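PDB 1TY0: putative exotoxin (superantigen) from Streptococcus pyogenes, which probably acts as a superantigen toxin that can use one common surface for T-cell receptor binding and for dimerization, and also binds zinc. Local coordinates for residues 44-49 against 83-88; 29-34 against 39-44; 20-25 against 134-139. All coordinates share one frame; numbering follows the deposited sequence.

Interaction 1. Residues 44-49 against 83-88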
# COMPACT_ATOMS: atom_id res chain seq x y z
N SER A 44 5.65 -15.82 -10.97
CA SER A 44 6.29 -16.77 -10.07
C SER A 44 6.08 -16.42 -8.60
O SER A 44 5.97 -17.30 -7.75
CB SER A 44 7.79 -16.85 -10.37
OG SER A 44 8.42 -15.59 -10.20
N TYR A 45 6.04 -15.12 -8.31
CA TYR A 45 5.83 -14.63 -6.94
C TYR A 45 4.38 -14.78 -6.51
O TYR A 45 4.08 -15.09 -5.35
CB TYR A 45 6.20 -13.15 -6.86
CG TYR A 45 7.67 -12.86 -6.82
CD1 TYR A 45 8.36 -12.91 -5.61
CD2 TYR A 45 8.36 -12.48 -7.96
CE1 TYR A 45 9.71 -12.57 -5.54
CE2 TYR A 45 9.71 -12.15 -7.91
CZ TYR A 45 10.37 -12.19 -6.69
OH TYR A 45 11.70 -11.84 -6.62
N LYS A 46 3.47 -14.55 -7.45
CA LYS A 46 2.03 -14.60 -7.20
C LYS A 46 1.39 -15.98 -7.33
O LYS A 46 0.30 -16.21 -6.81
CB LYS A 46 1.32 -13.64 -8.15
CG LYS A 46 1.68 -12.18 -7.94
CD LYS A 46 1.03 -11.65 -6.68
CE LYS A 46 1.27 -10.17 -6.48
NZ LYS A 46 0.53 -9.70 -5.28
N LYS A 47 2.06 -16.88 -8.05
CA LYS A 47 1.54 -18.22 -8.28
C LYS A 47 0.27 -18.19 -9.13
O LYS A 47 -0.65 -18.98 -8.94
CB LYS A 47 1.28 -18.95 -6.96
CG LYS A 47 2.51 -19.09 -6.09
CD LYS A 47 3.67 -19.68 -6.87
CE LYS A 47 4.96 -19.64 -6.07
NZ LYS A 47 6.11 -20.12 -6.88
N LYS A 48 0.24 -17.24 -10.06
CA LYS A 48 -0.85 -17.06 -11.01
C LYS A 48 -0.35 -16.01 -11.99
O LYS A 48 0.64 -15.34 -11.71
CB LYS A 48 -2.14 -16.58 -10.31
CG LYS A 48 -2.04 -15.22 -9.64
CD LYS A 48 -3.38 -14.88 -9.00
CE LYS A 48 -3.32 -13.60 -8.19
NZ LYS A 48 -4.64 -13.30 -7.56
N ASN A 49 -1.00 -15.88 -13.14
CA ASN A 49 -0.54 -14.89 -14.11
C ASN A 49 -0.66 -13.51 -13.48
O ASN A 49 -1.74 -13.11 -13.03
CB ASN A 49 -1.38 -14.95 -15.39
CG ASN A 49 -0.84 -14.03 -16.47
OD1 ASN A 49 0.35 -14.05 -16.78
ND2 ASN A 49 -1.72 -13.22 -17.05
N ASP A 83 -5.07 -8.43 -12.81
CA ASP A 83 -3.91 -8.83 -12.01
C ASP A 83 -2.66 -8.22 -12.64
O ASP A 83 -1.82 -8.90 -13.24
CB ASP A 83 -3.80 -10.36 -11.94
CG ASP A 83 -4.93 -10.98 -11.14
OD1 ASP A 83 -5.26 -10.44 -10.06
OD2 ASP A 83 -5.49 -12.00 -11.59
N VAL A 84 -2.58 -6.91 -12.49
CA VAL A 84 -1.48 -6.11 -13.02
C VAL A 84 -1.27 -4.95 -12.05
O VAL A 84 -2.24 -4.35 -11.60
CB VAL A 84 -1.84 -5.49 -14.38
CG1 VAL A 84 -0.69 -4.63 -14.87
CG2 VAL A 84 -2.16 -6.58 -15.39
N TYR A 85 -0.02 -4.66 -11.73
CA TYR A 85 0.28 -3.51 -10.89
C TYR A 85 0.67 -2.37 -11.84
O TYR A 85 1.42 -2.59 -12.79
CB TYR A 85 1.45 -3.79 -9.94
CG TYR A 85 1.10 -4.64 -8.75
CD1 TYR A 85 0.06 -4.29 -7.89
CD2 TYR A 85 1.83 -5.79 -8.46
CE1 TYR A 85 -0.24 -5.07 -6.77
CE2 TYR A 85 1.54 -6.57 -7.35
CZ TYR A 85 0.51 -6.20 -6.51
OH TYR A 85 0.24 -6.97 -5.40
N TYR A 86 0.18 -1.17 -11.57
CA TYR A 86 0.49 -0.01 -12.41
C TYR A 86 1.36 0.97 -11.64
O TYR A 86 0.96 1.51 -10.61
CB TYR A 86 -0.81 0.65 -12.87
CG TYR A 86 -1.60 -0.24 -13.79
CD1 TYR A 86 -1.18 -0.45 -15.11
CD2 TYR A 86 -2.70 -0.96 -13.33
CE1 TYR A 86 -1.84 -1.34 -15.95
CE2 TYR A 86 -3.38 -1.86 -14.18
CZ TYR A 86 -2.93 -2.04 -15.48
OH TYR A 86 -3.56 -2.93 -16.32
N ILE A 87 2.58 1.18 -12.15
CA ILE A 87 3.54 2.08 -11.52
C ILE A 87 4.22 2.94 -12.57
O ILE A 87 4.09 2.69 -13.77
CB ILE A 87 4.64 1.29 -10.77
CG1 ILE A 87 5.42 0.42 -11.76
CG2 ILE A 87 4.02 0.42 -9.67
CD1 ILE A 87 6.64 -0.27 -11.16
N TYR A 88 4.94 3.97 -12.12
CA TYR A 88 5.70 4.83 -13.03
C TYR A 88 7.16 4.54 -12.73
O TYR A 88 7.58 4.60 -11.57
CB TYR A 88 5.42 6.31 -12.75
CG TYR A 88 4.02 6.77 -13.06
CD1 TYR A 88 3.47 6.57 -14.32
CD2 TYR A 88 3.26 7.45 -12.10
CE1 TYR A 88 2.19 7.04 -14.63
CE2 TYR A 88 1.99 7.92 -12.41
CZ TYR A 88 1.46 7.72 -13.67
OH TYR A 88 0.19 8.19 -13.97
O HOH W 1 -4.13 -14.01 -12.84
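Lys46 and Tyr85 are brought together by a bend in the lysine chain and the chi1 setting of the tyrosine. Lys46 turns at its second torsion (chi2 -73°) and then runs straight to NZ. Tyr85 has CG beside its own backbone N (chi1 -77°), and its ring extends toward the helix. The ammonium arrives at the hydroxyl edge of the ring, near the ring plane, and Lys46 NZ donates a hydrogen bond of 2.7 Å to Tyr85 OH. Behind it, Lys46 CE lies 3.7 Å from Tyr85 CE2, beside the same end of the ring. Phe50 borders both partners: it makes a cation-pi contact with Lys46 and meets the Tyr85 ring. Ile21 of the second subunit also packs on Tyr85.

A second, looser link lies at the end of the turn. Lys48 has an extended chain beyond CG and crosses the Asp83 side chain at about a right angle. Its salt bridge is long, with Lys48 NZ 3.8 Å from Asp83 OD1. The other carboxylate oxygen is used through water. One water molecule donates to Asn49 O at 2.6 Å and to Asp83 OD2 at 2.7 Å. Asp83 CB also rests 3.6 Å from Asn49 O.

The contact joins the end of helix 43-46 and the turn after it to the start of strand 84-93 in the OB-fold domain. Its two links differ in kind. The lysine ammonium would probably polarise the hydroxyl of Tyr85, a buried residue, making its own O-H a better donor. The Lys48-Asp83 attraction is probably weak, and the water ties Asp83 to Asn49 O instead.

Interaction 2. Residues 29-34 against 39-44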
# COMPACT_ATOMS: atom_id res chain seq x y z
N ASN A 29 11.49 -10.97 -15.12
CA ASN A 29 11.73 -10.92 -16.55
C ASN A 29 10.93 -9.88 -17.31
O ASN A 29 9.72 -9.74 -17.11
CB ASN A 29 11.45 -12.30 -17.17
CG ASN A 29 11.85 -12.36 -18.63
OD1 ASN A 29 11.00 -12.28 -19.52
ND2 ASN A 29 13.14 -12.49 -18.88
N ILE A 30 11.60 -9.15 -18.20
CA ILE A 30 10.93 -8.17 -19.04
C ILE A 30 10.30 -8.98 -20.17
O ILE A 30 11.00 -9.46 -21.06
CB ILE A 30 11.92 -7.16 -19.67
CG1 ILE A 30 12.55 -6.29 -18.58
CG2 ILE A 30 11.19 -6.27 -20.69
CD1 ILE A 30 13.52 -5.25 -19.09
N ASP A 31 8.98 -9.14 -20.13
CA ASP A 31 8.29 -9.90 -21.16
C ASP A 31 8.11 -9.12 -22.45
O ASP A 31 8.17 -9.69 -23.54
CB ASP A 31 6.92 -10.37 -20.66
CG ASP A 31 7.00 -11.64 -19.83
OD1 ASP A 31 8.10 -12.21 -19.71
OD2 ASP A 31 5.96 -12.07 -19.30
N TYR A 32 7.89 -7.82 -22.32
CA TYR A 32 7.70 -7.00 -23.51
C TYR A 32 8.02 -5.53 -23.23
O TYR A 32 7.85 -5.05 -22.10
CB TYR A 32 6.26 -7.13 -24.02
CG TYR A 32 6.09 -6.72 -25.46
CD1 TYR A 32 6.62 -7.49 -26.49
CD2 TYR A 32 5.43 -5.53 -25.78
CE1 TYR A 32 6.49 -7.10 -27.82
CE2 TYR A 32 5.30 -5.13 -27.11
CZ TYR A 32 5.83 -5.92 -28.12
OH TYR A 32 5.70 -5.52 -29.43
N LEU A 33 8.48 -4.84 -24.27
CA LEU A 33 8.81 -3.42 -24.18
C LEU A 33 8.12 -2.63 -25.29
O LEU A 33 8.22 -2.97 -26.46
CB LEU A 33 10.33 -3.21 -24.32
CG LEU A 33 11.27 -3.76 -23.25
CD1 LEU A 33 12.71 -3.64 -23.73
CD2 LEU A 33 11.07 -2.99 -21.95
N THR A 34 7.41 -1.58 -24.90
CA THR A 34 6.76 -0.72 -25.87
C THR A 34 7.52 0.60 -25.79
O THR A 34 8.50 0.71 -25.04
CB THR A 34 5.27 -0.50 -25.56
OG1 THR A 34 5.14 0.16 -24.29
CG2 THR A 34 4.54 -1.83 -25.51
N TYR A 39 6.63 -4.27 -19.61
CA TYR A 39 5.64 -5.26 -19.18
C TYR A 39 6.49 -6.36 -18.57
O TYR A 39 7.13 -7.13 -19.28
CB TYR A 39 4.81 -5.76 -20.36
CG TYR A 39 3.80 -4.72 -20.79
CD1 TYR A 39 2.72 -4.41 -19.97
CD2 TYR A 39 3.98 -3.99 -21.96
CE1 TYR A 39 1.84 -3.38 -20.30
CE2 TYR A 39 3.12 -2.96 -22.30
CZ TYR A 39 2.05 -2.65 -21.46
OH TYR A 39 1.20 -1.61 -21.78
N ILE A 40 6.47 -6.41 -17.24
CA ILE A 40 7.29 -7.34 -16.47
C ILE A 40 6.48 -8.44 -15.78
O ILE A 40 5.44 -8.18 -15.18
CB ILE A 40 8.08 -6.58 -15.37
CG1 ILE A 40 8.76 -5.34 -15.98
CG2 ILE A 40 9.09 -7.50 -14.72
CD1 ILE A 40 9.65 -5.61 -17.16
N ASP A 41 6.99 -9.66 -15.87
CA ASP A 41 6.32 -10.80 -15.27
C ASP A 41 6.69 -11.04 -13.81
O ASP A 41 7.87 -11.10 -13.45
CB ASP A 41 6.65 -12.05 -16.08
CG ASP A 41 5.89 -13.26 -15.60
OD1 ASP A 41 4.73 -13.10 -15.17
OD2 ASP A 41 6.44 -14.39 -15.67
N ILE A 42 5.68 -11.15 -12.95
CA ILE A 42 5.93 -11.46 -11.54
C ILE A 42 5.07 -12.67 -11.14
O ILE A 42 4.82 -12.92 -9.96
CB ILE A 42 5.63 -10.26 -10.60
CG1 ILE A 42 4.15 -9.87 -10.66
CG2 ILE A 42 6.50 -9.08 -10.99
CD1 ILE A 42 3.76 -8.87 -9.59
N SER A 43 4.63 -13.43 -12.15
CA SER A 43 3.78 -14.60 -11.93
C SER A 43 4.34 -15.60 -10.93
O SER A 43 3.59 -16.17 -10.13
CB SER A 43 3.50 -15.32 -13.26
OG SER A 43 2.83 -14.47 -14.18
N SER A 44 5.65 -15.82 -10.97
CA SER A 44 6.29 -16.77 -10.07
C SER A 44 6.08 -16.42 -8.60
O SER A 44 5.97 -17.30 -7.75
CB SER A 44 7.79 -16.85 -10.37
OG SER A 44 8.42 -15.59 -10.20
O HOH W 2 9.78 -13.08 -13.86
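Tyr39 O is gripped by two successive backbone amides of the facing strand. Asp31 N donates at 2.9 Å to Tyr39 O, in a bent bond (133°). Tyr32 N donates at 3.2 Å to Tyr39 O, in the carbonyl plane and on a lone pair. This is a classic beta bulge, with Asp31 and Tyr32 both facing Tyr39. Tyr39 N returns a bond to Tyr32 O. On the Asn29 side of the bulge, Asp41 N donates to Asn29 O.

Ile30 and Ile40 form a non-hydrogen-bonded pair. Ile40 turns its CD1 back on Ile30 (chi2 -55°), and Ile40 CD1 sits 3.3 Å from Ile30 CG1, a tight fit. Val70 of strand 69-74 touches both side chains. Tyr39 lies on the other face, and Thr34 CG2, from the loop after the strand, meets its ring edge in plane, 3.7 Å from Tyr39 CE2.

Just before helix 43-46, Asp41 OD1 accepts two bonds from Ser43. It takes Ser43 N from above the carboxylate plane, an Asx turn, and Ser43 OG on its syn lone pair. Asp31 OD2 lies 4.3 Å from Asp41 OD2. The two like charges would probably disfavour each other, while the Ser43 bonds may stabilise the Asp41 charge in this beta hairpin.

Interaction 3. Residues 20-25 against 134-139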
# COMPACT_ATOMS: atom_id res chain seq x y z
N ILE A 20 1.78 4.28 1.87
CA ILE A 20 1.42 3.19 0.98
C ILE A 20 2.45 2.07 0.97
O ILE A 20 3.59 2.25 1.40
CB ILE A 20 1.29 3.77 -0.45
CG1 ILE A 20 0.90 2.68 -1.45
CG2 ILE A 20 2.60 4.41 -0.85
CD1 ILE A 20 0.68 3.24 -2.85
N ILE A 21 2.03 0.90 0.50
CA ILE A 21 2.90 -0.27 0.40
C ILE A 21 3.40 -0.31 -1.05
O ILE A 21 2.60 -0.32 -1.98
CB ILE A 21 2.13 -1.57 0.70
CG1 ILE A 21 1.81 -1.64 2.19
CG2 ILE A 21 2.94 -2.79 0.26
CD1 ILE A 21 3.02 -1.81 3.06
N PRO A 22 4.72 -0.34 -1.25
CA PRO A 22 5.25 -0.37 -2.62
C PRO A 22 5.24 -1.72 -3.31
O PRO A 22 5.15 -2.77 -2.67
CB PRO A 22 6.68 0.14 -2.44
CG PRO A 22 7.06 -0.44 -1.11
CD PRO A 22 5.81 -0.21 -0.27
N VAL A 23 5.32 -1.67 -4.64
CA VAL A 23 5.40 -2.87 -5.46
C VAL A 23 6.90 -3.13 -5.43
O VAL A 23 7.68 -2.35 -6.00
CB VAL A 23 4.95 -2.59 -6.90
CG1 VAL A 23 5.22 -3.82 -7.77
CG2 VAL A 23 3.47 -2.25 -6.92
N ASP A 24 7.30 -4.21 -4.78
CA ASP A 24 8.71 -4.54 -4.59
C ASP A 24 9.00 -5.98 -4.99
O ASP A 24 8.64 -6.91 -4.26
CB ASP A 24 9.03 -4.32 -3.10
CG ASP A 24 10.49 -4.55 -2.75
OD1 ASP A 24 11.24 -5.13 -3.55
OD2 ASP A 24 10.87 -4.15 -1.63
N TYR A 25 9.64 -6.17 -6.14
CA TYR A 25 9.97 -7.51 -6.62
C TYR A 25 11.34 -7.51 -7.26
O TYR A 25 11.70 -6.56 -7.95
CB TYR A 25 8.93 -7.97 -7.64
CG TYR A 25 7.58 -8.22 -7.01
CD1 TYR A 25 7.32 -9.40 -6.32
CD2 TYR A 25 6.57 -7.25 -7.05
CE1 TYR A 25 6.11 -9.61 -5.68
CE2 TYR A 25 5.35 -7.45 -6.41
CZ TYR A 25 5.13 -8.64 -5.73
OH TYR A 25 3.95 -8.84 -5.06
N PHE A 134 14.61 5.45 -3.23
CA PHE A 134 15.28 6.25 -2.20
C PHE A 134 14.32 7.31 -1.65
O PHE A 134 14.21 7.49 -0.43
CB PHE A 134 16.52 6.91 -2.78
CG PHE A 134 17.47 7.43 -1.74
CD1 PHE A 134 17.20 8.60 -1.05
CD2 PHE A 134 18.63 6.73 -1.43
CE1 PHE A 134 18.06 9.08 -0.07
CE2 PHE A 134 19.51 7.19 -0.45
CZ PHE A 134 19.22 8.37 0.23
N ASP A 135 13.62 7.99 -2.55
CA ASP A 135 12.69 9.05 -2.17
C ASP A 135 11.57 8.52 -1.28
O ASP A 135 11.27 9.08 -0.23
CB ASP A 135 12.12 9.70 -3.45
CG ASP A 135 11.31 10.95 -3.17
OD1 ASP A 135 11.55 11.61 -2.14
OD2 ASP A 135 10.45 11.30 -4.01
N PHE A 136 10.95 7.42 -1.70
CA PHE A 136 9.88 6.82 -0.91
C PHE A 136 10.35 6.47 0.50
O PHE A 136 9.70 6.81 1.48
CB PHE A 136 9.36 5.55 -1.59
CG PHE A 136 8.49 4.71 -0.70
CD1 PHE A 136 7.19 5.11 -0.41
CD2 PHE A 136 8.99 3.55 -0.13
CE1 PHE A 136 6.39 4.34 0.46
CE2 PHE A 136 8.21 2.78 0.73
CZ PHE A 136 6.90 3.18 1.02
N LYS A 137 11.48 5.78 0.59
CA LYS A 137 11.99 5.37 1.89
C LYS A 137 12.37 6.53 2.79
O LYS A 137 12.05 6.52 3.98
CB LYS A 137 13.17 4.41 1.72
CG LYS A 137 12.74 3.08 1.10
CD LYS A 137 13.88 2.07 0.99
CE LYS A 137 13.32 0.72 0.56
NZ LYS A 137 14.37 -0.30 0.29
N ILE A 138 13.03 7.54 2.23
CA ILE A 138 13.41 8.69 3.03
C ILE A 138 12.19 9.49 3.47
O ILE A 138 12.13 9.96 4.60
CB ILE A 138 14.39 9.62 2.27
CG1 ILE A 138 14.84 10.76 3.19
CG2 ILE A 138 13.74 10.16 1.03
CD1 ILE A 138 15.98 11.57 2.63
N ARG A 139 11.20 9.63 2.59
CA ARG A 139 10.00 10.37 3.00
C ARG A 139 9.30 9.63 4.13
O ARG A 139 8.85 10.24 5.10
CB ARG A 139 9.03 10.56 1.83
CG ARG A 139 9.54 11.54 0.79
CD ARG A 139 8.46 11.94 -0.20
NE ARG A 139 9.07 12.50 -1.40
CZ ARG A 139 8.56 13.51 -2.11
NH1 ARG A 139 7.43 14.09 -1.73
NH2 ARG A 139 9.18 13.91 -3.20
O HOH W 3 13.05 -2.61 0.42
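Apolar packing carries most of this contact, and it converges on the outer end of the Phe136 ring. Phe136 has CG anti to its backbone N (chi1 167°), which sends the ring out from the helix toward residues 20-22. Ile20 CG2 touches Phe136 CE1 at 4.0 Å. Pro22 crosses the phenyl side chain at about a right angle, with Pro22 CD 3.8 Å from Phe136 CZ. Pro22 CG lies beside Phe136 CE2. Leu75 touches both Pro22 and Phe136, and Tyr18 of helix 5-18 packs on the phenyl group as well.

The backbone also takes part. Ile20 O comes to the ring edge, near its plane, 3.5 Å from Phe136 CZ.

Polar links are slight across the contact. A water accepts from Lys137 NZ at 2.7 Å and donates only weakly to Asp24 OD2. Within the helix, Arg139 NE donates a nearly straight hydrogen bond of 2.7 Å to Asp135 OD1, part of a salt bridge, and Asp176 provides a second partner for this arginine.

The arrangement is typical of the staphylococcal and streptococcal superantigen fold. The long helix 131-146 of the beta-grasp domain packs here against the chain leading into the first strand of the OB-fold domain.

In the fold
From the N terminus, the chain passes helix 5-18 and enters residues 20-25, the first half of interaction 3. Interaction 2 then closes a short hairpin between strands 28-33 and 37-41. Interaction 1 follows in series, sharing Ser44, and closes a longer loop from helix 43-46 to strand 84-93. Only at 134-139 does interaction 3 close, so its loop encloses both others, and none cross. Interactions 1 and 2 lie within the OB-fold domain, while interaction 3 ties it to the beta-grasp domain. Tyr25 and Val23 link the contacts: Tyr25 packs on Ile42, Tyr45 and Lys46, and Val23 packs on Tyr85 and Ile87.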